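Local coordinates for protein DNA polymerase (Pyrobaculum calidifontis, PDB 5MDN) that probably catalyses DNA synthesis from deoxyribonucleoside triphosphates as a metal-dependent, archaeal family B DNA polymerase, at residues E221-V226 / V253-G258; P250-V253 / G258-Q261; V211-G214 / V219-F222; F235-L240 / G266-V271. All blocks are in the same frame, centred on the assembly; numbering follows the deposited sequence.

Contact 1: E221-V226 / V253-G258; sequences EFDPDV and VDRLGG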
loop_
_atom_site.group_PDB
_atom_site.type_symbol
_atom_site.label_atom_id
_atom_site.label_comp_id
_atom_site.label_asym_id
_atom_site.label_seq_id
_atom_site.Cartn_x
_atom_site.Cartn_y
_atom_site.Cartn_z
ATOM N N GLU A 221 14.902 -21.133 14.759
ATOM C CA GLU A 221 15.107 -21.172 16.203
ATOM C C GLU A 221 14.034 -20.354 16.917
ATOM O O GLU A 221 13.420 -20.819 17.885
ATOM C CB GLU A 221 16.506 -20.634 16.529
ATOM C CG GLU A 221 16.984 -20.794 17.965
ATOM C CD GLU A 221 17.162 -22.255 18.334
ATOM O OE1 GLU A 221 17.475 -23.053 17.422
ATOM O OE2 GLU A 221 16.998 -22.606 19.522
ATOM N N PHE A 222 13.794 -19.129 16.441
ATOM C CA PHE A 222 12.815 -18.235 17.054
ATOM C C PHE A 222 11.380 -18.620 16.700
ATOM O O PHE A 222 10.476 -18.469 17.529
ATOM C CB PHE A 222 13.107 -16.794 16.632
ATOM C CG PHE A 222 12.101 -15.793 17.123
ATOM C CD1 PHE A 222 11.799 -15.692 18.471
ATOM C CD2 PHE A 222 11.467 -14.940 16.234
ATOM C CE1 PHE A 222 10.876 -14.766 18.921
ATOM C CE2 PHE A 222 10.546 -14.014 16.679
ATOM C CZ PHE A 222 10.251 -13.925 18.022
ATOM N N ASP A 223 11.153 -19.106 15.472
ATOM C CA ASP A 223 9.834 -19.471 14.958
ATOM C C ASP A 223 8.890 -18.272 14.985
ATOM O O ASP A 223 7.928 -18.257 15.765
ATOM C CB ASP A 223 9.231 -20.635 15.755
ATOM C CG ASP A 223 7.985 -21.206 15.101
ATOM O OD1 ASP A 223 7.806 -20.995 13.884
ATOM O OD2 ASP A 223 7.186 -21.864 15.802
ATOM N N PRO A 224 9.129 -17.252 14.164
ATOM C CA PRO A 224 8.259 -16.075 14.186
ATOM C C PRO A 224 6.941 -16.324 13.473
ATOM O O PRO A 224 6.848 -17.111 12.527
ATOM C CB PRO A 224 9.089 -15.020 13.446
ATOM C CG PRO A 224 9.880 -15.816 12.469
ATOM C CD PRO A 224 10.207 -17.118 13.167
ATOM N N ASP A 225 5.907 -15.630 13.947
ATOM C CA ASP A 225 4.607 -15.653 13.289
ATOM C C ASP A 225 4.503 -14.589 12.204
ATOM O O ASP A 225 3.858 -14.814 11.173
ATOM C CB ASP A 225 3.492 -15.458 14.320
ATOM C CG ASP A 225 3.540 -16.489 15.431
ATOM O OD1 ASP A 225 3.434 -17.697 15.129
ATOM O OD2 ASP A 225 3.679 -16.092 16.609
ATOM N N VAL A 226 5.119 -13.430 12.426
ATOM C CA VAL A 226 5.179 -12.353 11.447
ATOM C C VAL A 226 6.641 -12.024 11.177
ATOM O O VAL A 226 7.451 -11.933 12.108
ATOM C CB VAL A 226 4.419 -11.100 11.931
ATOM C CG1 VAL A 226 4.259 -10.104 10.794
ATOM C CG2 VAL A 226 3.062 -11.488 12.504
ATOM N N VAL A 253 12.966 -21.138 5.351
ATOM C CA VAL A 253 12.545 -20.322 6.482
ATOM C C VAL A 253 11.090 -20.545 6.890
ATOM O O VAL A 253 10.723 -20.173 8.015
ATOM C CB VAL A 253 12.796 -18.823 6.216
ATOM C CG1 VAL A 253 14.286 -18.548 6.104
ATOM C CG2 VAL A 253 12.066 -18.377 4.963
ATOM N N ASP A 254 10.251 -21.127 6.034
ATOM C CA ASP A 254 8.849 -21.278 6.396
ATOM C C ASP A 254 8.666 -22.451 7.363
ATOM O O ASP A 254 9.606 -23.182 7.688
ATOM C CB ASP A 254 7.984 -21.398 5.136
ATOM C CG ASP A 254 8.117 -22.739 4.415
ATOM O OD1 ASP A 254 8.437 -23.777 5.030
ATOM O OD2 ASP A 254 7.868 -22.754 3.191
ATOM N N ARG A 255 7.431 -22.633 7.836
ATOM C CA ARG A 255 7.156 -23.598 8.896
ATOM C C ARG A 255 7.133 -25.047 8.424
ATOM O O ARG A 255 7.049 -25.945 9.269
ATOM C CB ARG A 255 5.852 -23.249 9.621
ATOM C CG ARG A 255 6.007 -22.055 10.551
ATOM C CD ARG A 255 5.045 -22.138 11.730
ATOM N NE ARG A 255 5.286 -21.077 12.709
ATOM C CZ ARG A 255 4.450 -20.082 12.991
ATOM N NH1 ARG A 255 3.284 -19.986 12.368
ATOM N NH2 ARG A 255 4.783 -19.183 13.909
ATOM N N LEU A 256 7.190 -25.306 7.121
ATOM C CA LEU A 256 7.302 -26.669 6.607
ATOM C C LEU A 256 8.631 -26.866 5.888
ATOM O O LEU A 256 8.720 -27.573 4.880
ATOM C CB LEU A 256 6.131 -27.026 5.691
ATOM C CG LEU A 256 4.712 -27.079 6.273
ATOM C CD1 LEU A 256 4.683 -27.871 7.576
ATOM C CD2 LEU A 256 4.108 -25.690 6.462
ATOM N N GLY A 257 9.687 -26.261 6.430
ATOM C CA GLY A 257 11.022 -26.399 5.871
ATOM C C GLY A 257 11.159 -25.973 4.429
ATOM O O GLY A 257 12.035 -26.481 3.722
ATOM N N GLY A 258 10.319 -25.046 3.969
ATOM C CA GLY A 258 10.315 -24.615 2.590
ATOM C C GLY A 258 10.884 -23.213 2.422
ATOM O O GLY A 258 11.123 -22.483 3.382
#
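The flat guanidinium group of Arg255 is met at its edge by two carboxylates, Asp223 at the NE side and Asp225 at NH2, while the carbonyl oxygen of Pro224 approaches NH2 obliquely and at an angle too poor for a bond. Arg255 NE points almost straight at Asp223 OD1 (2.8 Å), which receives it on its syn side. The Asp223 carboxylate and the guanidinium planes are 84° apart. Arg255 NH2 completes the salt-bridge network with Asp225 OD1; the modelled separation is implausibly short and its exact value is doubtful. Asp223 is shared, its OD1 also pairing with Arg273 and its OD2 with Arg164, whereas Asp225 OD2 turns to Arg30. Behind Arg255, Asp254 OD1 shapes the loop: Leu256 N (2.9 Å) makes an Asx turn with it, a type I turn spans Asp254 to Gly257, and Gly258 N, just after, bonds OD1 from the opposite face. The acidic residues lie where helix 209-222 ends, Asp223 leaving it with positive phi, and strand 226-229 begins; Arg255 comes from the loop between helix 232-247 and strand 261-262, so the network ties that loop to the helix-strand junction of the exonuclease domain.

Contact 2: P250-V253 / G258-Q261; sequences PLRV and GVPQ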
loop_
_atom_site.group_PDB
_atom_site.type_symbol
_atom_site.label_atom_id
_atom_site.label_comp_id
_atom_site.label_asym_id
_atom_site.label_seq_id
_atom_site.Cartn_x
_atom_site.Cartn_y
_atom_site.Cartn_z
ATOM N N PRO A 250 20.175 -23.696 1.109
ATOM C CA PRO A 250 18.737 -23.477 0.907
ATOM C C PRO A 250 18.168 -22.472 1.898
ATOM O O PRO A 250 18.559 -22.428 3.067
ATOM C CB PRO A 250 18.137 -24.872 1.114
ATOM C CG PRO A 250 19.088 -25.549 2.042
ATOM C CD PRO A 250 20.459 -25.019 1.696
ATOM N N LEU A 251 17.235 -21.657 1.410
ATOM C CA LEU A 251 16.628 -20.590 2.207
ATOM C C LEU A 251 15.320 -21.080 2.831
ATOM O O LEU A 251 14.236 -20.555 2.584
ATOM C CB LEU A 251 16.405 -19.352 1.343
ATOM C CG LEU A 251 16.025 -18.029 2.012
ATOM C CD1 LEU A 251 17.022 -17.652 3.100
ATOM C CD2 LEU A 251 15.906 -16.920 0.978
ATOM N N ARG A 252 15.444 -22.120 3.653
ATOM C CA ARG A 252 14.290 -22.825 4.213
ATOM C C ARG A 252 13.859 -22.117 5.491
ATOM O O ARG A 252 14.311 -22.442 6.587
ATOM C CB ARG A 252 14.628 -24.286 4.476
ATOM C CG ARG A 252 14.990 -25.078 3.237
ATOM C CD ARG A 252 15.308 -26.515 3.605
ATOM N NE ARG A 252 16.388 -26.595 4.586
ATOM C CZ ARG A 252 16.204 -26.864 5.875
ATOM N NH1 ARG A 252 14.981 -27.085 6.338
ATOM N NH2 ARG A 252 17.240 -26.914 6.702
ATOM N N VAL A 253 12.966 -21.138 5.351
ATOM C CA VAL A 253 12.545 -20.322 6.482
ATOM C C VAL A 253 11.090 -20.545 6.890
ATOM O O VAL A 253 10.723 -20.173 8.015
ATOM C CB VAL A 253 12.796 -18.823 6.216
ATOM C CG1 VAL A 253 14.286 -18.548 6.104
ATOM C CG2 VAL A 253 12.066 -18.377 4.963
ATOM N N GLY A 258 10.319 -25.046 3.969
ATOM C CA GLY A 258 10.315 -24.615 2.590
ATOM C C GLY A 258 10.884 -23.213 2.422
ATOM O O GLY A 258 11.123 -22.483 3.382
ATOM N N VAL A 259 11.093 -22.845 1.161
ATOM C CA VAL A 259 11.721 -21.574 0.806
ATOM C C VAL A 259 10.645 -20.569 0.407
ATOM O O VAL A 259 9.535 -20.970 0.024
ATOM C CB VAL A 259 12.751 -21.767 -0.319
ATOM C CG1 VAL A 259 13.687 -22.918 0.016
ATOM C CG2 VAL A 259 12.050 -22.015 -1.647
ATOM N N PRO A 260 10.914 -19.266 0.500
ATOM C CA PRO A 260 9.911 -18.277 0.092
ATOM C C PRO A 260 9.617 -18.346 -1.399
ATOM O O PRO A 260 10.496 -18.626 -2.219
ATOM C CB PRO A 260 10.559 -16.940 0.471
ATOM C CG PRO A 260 11.544 -17.284 1.535
ATOM C CD PRO A 260 12.074 -18.632 1.148
ATOM N N GLN A 261 8.360 -18.087 -1.743
ATOM C CA GLN A 261 7.905 -18.014 -3.123
ATOM C C GLN A 261 7.355 -16.621 -3.393
ATOM O O GLN A 261 6.695 -16.030 -2.532
ATOM C CB GLN A 261 6.821 -19.063 -3.408
ATOM C CG GLN A 261 7.180 -20.487 -3.006
ATOM C CD GLN A 261 8.188 -21.127 -3.943
ATOM O OE1 GLN A 261 8.232 -20.818 -5.133
ATOM N NE2 GLN A 261 8.989 -22.043 -3.410
#
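Leu251 O lies 3.2 Å from Val259 CA in a CA-H...O contact, and Arg252 CA answers with a second one to Gly258 O (3.3 Å), so that backbone makes much of the close part of this contact. Gly258 O also takes a weak, bent hydrogen bond from Val253 N. Next to these backbone contacts, the ring of Pro260 is the common surface for two side chains: Val253 CG2 meets Pro260 CG at 3.6 Å, and Leu251 CG lies 4.1 Å from Pro260 CD, each side chain crossing the ring at about a right angle. With chi1 at -169°, the Leu251 branch extends away from its own backbone N, and the side chain also packs on Leu240 and Ala244 of helix 232-247. Trp237 of the same helix touches Pro260.

The other side is looser. There Arg252 CG merely brushes Val259 CG1 (4.1 Å), both residues being partly exposed, and the arginine chain bends at chi3 and leads its guanidinium away toward helix 209-222. Leu251 and Arg252 are centres of successive inverse gamma turns. The two segments form the base of a compact loop, with a beta turn at 254-257, that leads into a two-stranded antiparallel sheet.

Contact 3: V211-G214 / V219-F222; sequences VIRG and VKEF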
loop_
_atom_site.group_PDB
_atom_site.type_symbol
_atom_site.label_atom_id
_atom_site.label_comp_id
_atom_site.label_asym_id
_atom_site.label_seq_id
_atom_site.Cartn_x
_atom_site.Cartn_y
_atom_site.Cartn_z
ATOM N N VAL A 211 26.235 -16.164 6.897
ATOM C CA VAL A 211 25.143 -15.251 7.224
ATOM C C VAL A 211 23.797 -15.826 6.792
ATOM O O VAL A 211 22.820 -15.781 7.548
ATOM C CB VAL A 211 25.400 -13.863 6.604
ATOM C CG1 VAL A 211 25.763 -13.983 5.136
ATOM C CG2 VAL A 211 24.180 -12.975 6.771
ATOM N N ILE A 212 23.717 -16.377 5.577
ATOM C CA ILE A 212 22.471 -17.003 5.141
ATOM C C ILE A 212 22.150 -18.203 6.021
ATOM O O ILE A 212 20.992 -18.426 6.398
ATOM C CB ILE A 212 22.549 -17.392 3.653
ATOM C CG1 ILE A 212 22.673 -16.145 2.777
ATOM C CG2 ILE A 212 21.321 -18.198 3.241
ATOM C CD1 ILE A 212 22.853 -16.448 1.302
ATOM N N ARG A 213 23.170 -18.990 6.366
ATOM C CA ARG A 213 22.978 -20.086 7.309
ATOM C C ARG A 213 22.506 -19.567 8.662
ATOM O O ARG A 213 21.616 -20.155 9.288
ATOM C CB ARG A 213 24.281 -20.869 7.462
ATOM C CG ARG A 213 24.135 -22.177 8.212
ATOM C CD ARG A 213 23.289 -23.159 7.417
ATOM N NE ARG A 213 21.943 -23.314 7.957
ATOM C CZ ARG A 213 20.891 -23.682 7.234
ATOM N NH1 ARG A 213 21.029 -23.937 5.940
ATOM N NH2 ARG A 213 19.701 -23.803 7.806
ATOM N N GLY A 214 23.097 -18.464 9.131
ATOM C CA GLY A 214 22.698 -17.908 10.415
ATOM C C GLY A 214 21.287 -17.351 10.408
ATOM O O GLY A 214 20.545 -17.506 11.383
ATOM N N VAL A 219 15.609 -17.950 12.198
ATOM C CA VAL A 219 14.171 -17.983 11.944
ATOM C C VAL A 219 13.573 -19.294 12.438
ATOM O O VAL A 219 12.511 -19.310 13.072
ATOM C CB VAL A 219 13.887 -17.756 10.446
ATOM C CG1 VAL A 219 12.409 -17.965 10.142
ATOM C CG2 VAL A 219 14.327 -16.362 10.029
ATOM N N LYS A 220 14.250 -20.411 12.168
ATOM C CA LYS A 220 13.780 -21.698 12.666
ATOM C C LYS A 220 13.884 -21.774 14.185
ATOM O O LYS A 220 13.043 -22.407 14.837
ATOM C CB LYS A 220 14.578 -22.831 12.018
ATOM C CG LYS A 220 14.422 -22.927 10.507
ATOM C CD LYS A 220 15.086 -24.185 9.972
ATOM C CE LYS A 220 16.581 -24.173 10.238
ATOM N NZ LYS A 220 17.268 -25.328 9.595
ATOM N N GLU A 221 14.902 -21.133 14.759
ATOM C CA GLU A 221 15.107 -21.172 16.203
ATOM C C GLU A 221 14.034 -20.354 16.917
ATOM O O GLU A 221 13.420 -20.819 17.885
ATOM C CB GLU A 221 16.506 -20.634 16.529
ATOM C CG GLU A 221 16.984 -20.794 17.965
ATOM C CD GLU A 221 17.162 -22.255 18.334
ATOM O OE1 GLU A 221 17.475 -23.053 17.422
ATOM O OE2 GLU A 221 16.998 -22.606 19.522
ATOM N N PHE A 222 13.794 -19.129 16.441
ATOM C CA PHE A 222 12.815 -18.235 17.054
ATOM C C PHE A 222 11.380 -18.620 16.700
ATOM O O PHE A 222 10.476 -18.469 17.529
ATOM C CB PHE A 222 13.107 -16.794 16.632
ATOM C CG PHE A 222 12.101 -15.793 17.123
ATOM C CD1 PHE A 222 11.799 -15.692 18.471
ATOM C CD2 PHE A 222 11.467 -14.940 16.234
ATOM C CE1 PHE A 222 10.876 -14.766 18.921
ATOM C CE2 PHE A 222 10.546 -14.014 16.679
ATOM C CZ PHE A 222 10.251 -13.925 18.022
#
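Arg213 and Lys220 approach obliquely along one flank of helix 209-222, and their charged ends supply the side-chain contact between the two segments. The guanidinium group presents its edge: Lys220 NZ lies near its plane, 3.4 Å from Arg213 NH2, and Lys220 CE is also at that edge, 4.0 Å from the same nitrogen. Both groups are donors, so the pair is no hydrogen bond.

The side chains start quite differently. Arg213 sets out away from the 219-222 segment, and its CG lies opposite the backbone N (chi1 -169°); bends at chi2 and chi3 then swing the guanidinium back along the helix toward the lysine. Lys220 heads toward the 211-214 segment from the start, with CG opposite its carbonyl carbon (chi1 -63°), and a single bend at chi3 places NZ beside the arginine.

What gathers the two cations is Asp217, in the turn between the segments. Its OD2 forms a salt bridge with Arg213 NE, and its OD1 a long, weak ion pair with Lys220 NZ, which probably offsets the closeness of the like charges. Arg252, from the loop between helix 232-247 and strand 261-262, brings a third positive group near Lys220. Asp217 is four positions after Arg213 and three before Lys220, the i to i+4 and i to i+3 spacings of charged side chains on the exposed face of an alpha-helix.

Contact 4: F235-L240 / G266-V271; sequences FDWPYL and GHWSVV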
loop_
_atom_site.group_PDB
_atom_site.type_symbol
_atom_site.label_atom_id
_atom_site.label_comp_id
_atom_site.label_asym_id
_atom_site.label_seq_id
_atom_site.Cartn_x
_atom_site.Cartn_y
_atom_site.Cartn_z
ATOM N N PHE A 235 13.262 -5.799 -2.610
ATOM C CA PHE A 235 14.678 -6.115 -2.769
ATOM C C PHE A 235 15.100 -7.335 -1.961
ATOM O O PHE A 235 15.642 -8.286 -2.536
ATOM C CB PHE A 235 15.534 -4.900 -2.387
ATOM C CG PHE A 235 17.000 -5.079 -2.679
ATOM C CD1 PHE A 235 17.849 -5.636 -1.734
ATOM C CD2 PHE A 235 17.531 -4.685 -3.898
ATOM C CE1 PHE A 235 19.196 -5.801 -1.999
ATOM C CE2 PHE A 235 18.880 -4.847 -4.170
ATOM C CZ PHE A 235 19.712 -5.405 -3.218
ATOM N N ASP A 236 14.901 -7.320 -0.640
ATOM C CA ASP A 236 15.543 -8.292 0.243
ATOM C C ASP A 236 15.214 -9.728 -0.154
ATOM O O ASP A 236 16.113 -10.527 -0.436
ATOM C CB ASP A 236 15.139 -8.026 1.695
ATOM C CG ASP A 236 15.680 -6.708 2.217
ATOM O OD1 ASP A 236 16.295 -5.958 1.431
ATOM O OD2 ASP A 236 15.496 -6.425 3.420
ATOM N N TRP A 237 13.927 -10.079 -0.169
ATOM C CA TRP A 237 13.552 -11.453 -0.508
ATOM C C TRP A 237 13.983 -11.856 -1.913
ATOM O O TRP A 237 14.558 -12.948 -2.062
ATOM C CB TRP A 237 12.048 -11.658 -0.303
ATOM C CG TRP A 237 11.638 -11.792 1.135
ATOM C CD1 TRP A 237 10.687 -11.061 1.787
ATOM C CD2 TRP A 237 12.166 -12.713 2.100
ATOM N NE1 TRP A 237 10.591 -11.469 3.095
ATOM C CE2 TRP A 237 11.488 -12.481 3.313
ATOM C CE3 TRP A 237 13.147 -13.710 2.056
ATOM C CZ2 TRP A 237 11.758 -13.209 4.471
ATOM C CZ3 TRP A 237 13.413 -14.430 3.207
ATOM C CH2 TRP A 237 12.722 -14.177 4.397
ATOM N N PRO A 238 13.739 -11.071 -2.970
ATOM C CA PRO A 238 14.265 -11.467 -4.289
ATOM C C PRO A 238 15.771 -11.662 -4.310
ATOM O O PRO A 238 16.262 -12.536 -5.037
ATOM C CB PRO A 238 13.836 -10.313 -5.204
ATOM C CG PRO A 238 12.670 -9.704 -4.534
ATOM C CD PRO A 238 12.883 -9.871 -3.062
ATOM N N TYR A 239 16.524 -10.874 -3.541
ATOM C CA TYR A 239 17.975 -11.025 -3.539
ATOM C C TYR A 239 18.398 -12.282 -2.788
ATOM O O TYR A 239 19.176 -13.092 -3.306
ATOM C CB TYR A 239 18.636 -9.790 -2.932
ATOM C CG TYR A 239 20.081 -9.646 -3.342
ATOM C CD1 TYR A 239 21.094 -10.244 -2.606
ATOM C CD2 TYR A 239 20.428 -8.929 -4.478
ATOM C CE1 TYR A 239 22.415 -10.124 -2.984
ATOM C CE2 TYR A 239 21.747 -8.802 -4.866
ATOM C CZ TYR A 239 22.736 -9.402 -4.116
ATOM O OH TYR A 239 24.051 -9.276 -4.500
ATOM N N LEU A 240 17.904 -12.458 -1.559
ATOM C CA LEU A 240 18.264 -13.640 -0.779
ATOM C C LEU A 240 17.824 -14.922 -1.478
ATOM O O LEU A 240 18.522 -15.939 -1.415
ATOM C CB LEU A 240 17.660 -13.560 0.622
ATOM C CG LEU A 240 18.275 -12.522 1.560
ATOM C CD1 LEU A 240 17.313 -12.177 2.688
ATOM C CD2 LEU A 240 19.605 -13.014 2.109
ATOM N N GLY A 266 3.161 -9.257 -6.246
ATOM C CA GLY A 266 4.587 -9.225 -6.009
ATOM C C GLY A 266 4.998 -9.486 -4.579
ATOM O O GLY A 266 6.185 -9.367 -4.261
ATOM N N HIS A 267 4.057 -9.834 -3.704
ATOM C CA HIS A 267 4.410 -10.176 -2.336
ATOM C C HIS A 267 5.081 -11.545 -2.300
ATOM O O HIS A 267 4.912 -12.374 -3.198
ATOM C CB HIS A 267 3.175 -10.159 -1.433
ATOM C CG HIS A 267 2.554 -11.506 -1.221
ATOM N ND1 HIS A 267 1.588 -12.022 -2.058
ATOM C CD2 HIS A 267 2.747 -12.435 -0.255
ATOM C CE1 HIS A 267 1.219 -13.213 -1.622
ATOM N NE2 HIS A 267 1.910 -13.488 -0.530
ATOM N N TRP A 268 5.852 -11.777 -1.244
ATOM C CA TRP A 268 6.603 -13.015 -1.082
ATOM C C TRP A 268 5.967 -13.845 0.022
ATOM O O TRP A 268 5.843 -13.381 1.161
ATOM C CB TRP A 268 8.073 -12.729 -0.778
ATOM C CG TRP A 268 8.852 -12.407 -2.009
ATOM C CD1 TRP A 268 8.811 -11.247 -2.728
ATOM C CD2 TRP A 268 9.765 -13.272 -2.694
ATOM N NE1 TRP A 268 9.656 -11.331 -3.808
ATOM C CE2 TRP A 268 10.252 -12.565 -3.810
ATOM C CE3 TRP A 268 10.225 -14.573 -2.467
ATOM C CZ2 TRP A 268 11.175 -13.115 -4.696
ATOM C CZ3 TRP A 268 11.139 -15.117 -3.348
ATOM C CH2 TRP A 268 11.604 -14.389 -4.448
ATOM N N SER A 269 5.565 -15.067 -0.321
ATOM C CA SER A 269 4.898 -15.958 0.615
ATOM C C SER A 269 5.927 -16.745 1.415
ATOM O O SER A 269 6.872 -17.305 0.849
ATOM C CB SER A 269 3.962 -16.914 -0.127
ATOM O OG SER A 269 3.494 -17.936 0.735
ATOM N N VAL A 270 5.740 -16.783 2.729
ATOM C CA VAL A 270 6.496 -17.652 3.621
ATOM C C VAL A 270 5.456 -18.505 4.335
ATOM O O VAL A 270 4.798 -18.039 5.273
ATOM C CB VAL A 270 7.364 -16.865 4.608
ATOM C CG1 VAL A 270 8.223 -17.809 5.425
ATOM C CG2 VAL A 270 8.233 -15.858 3.869
ATOM N N VAL A 271 5.295 -19.751 3.878
ATOM C CA VAL A 271 4.167 -20.582 4.289
ATOM C C VAL A 271 4.133 -20.725 5.805
ATOM O O VAL A 271 5.158 -20.979 6.450
ATOM C CB VAL A 271 4.241 -21.950 3.594
ATOM C CG1 VAL A 271 3.235 -22.917 4.201
ATOM C CG2 VAL A 271 4.002 -21.798 2.099
#
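Trp237 and Trp268 have matching first torsions: in each, CG stands opposite the carbonyl carbon and beside the backbone N (chi1 -76° and -81°), which carries the two indoles from facing backbones into the interface between helix 232-247 and the short strand 268-269. The setting is the exonuclease domain, of RNase H-like fold, where this helix packs against a two-stranded antiparallel hairpin.

The indoles do not stack fully. Their planes are near parallel, 25° apart, but slid so far that the five-membered rings barely overlap, with centroids 5.6 Å apart. The real cover is Trp237 CB, which sits over one face of Trp268 in a CH-pi contact, 3.8 Å from the centroid of the five-membered ring. Pro238 extends the same surface, its backbone N lying above that face as well, and its ring reaches Trp268 obliquely, with CG 3.7 Å from Trp268 CZ2. The helix is kinked here, since the proline N has no bond to the preceding turn.

Asn275 of strand 274-277 accepts from Trp237 NE1 through OD1 and donates to the backbone O of Trp268 through ND2. Asp236, seen to bind magnesium in this protein though without an ion bound to it in this chain, precedes Trp237 but takes no part in the packing; on its side of the helix it touches Phe168 and Ile170 of strand 165-172. At the far edge of the contact, in a looser apolar touch, Trp237 CZ2 stands 4.5 Å from Val270 CG2.

All four contacts lie in the exonuclease domain. Contact 3 comes first, along helix 209-222; contact 1 starts at the end of that helix and reaches the loop in which contact 2 is formed. Contacts 1 and 2 share Val253 and Gly258, their centres about 9 Å apart. Contact 4 spans helix 232-247 and strand 268-269 and encloses contact 2 in sequence, with its centre about 10 Å from it. Probable backbone hydrogen bonds from Arg255 N to Val271 O and from Ser269 N to Gln261 O join contact 4 to contacts 1 and 2. Loop and hairpin are thus packed beside helix 232-247, which carries the magnesium ligand Asp236.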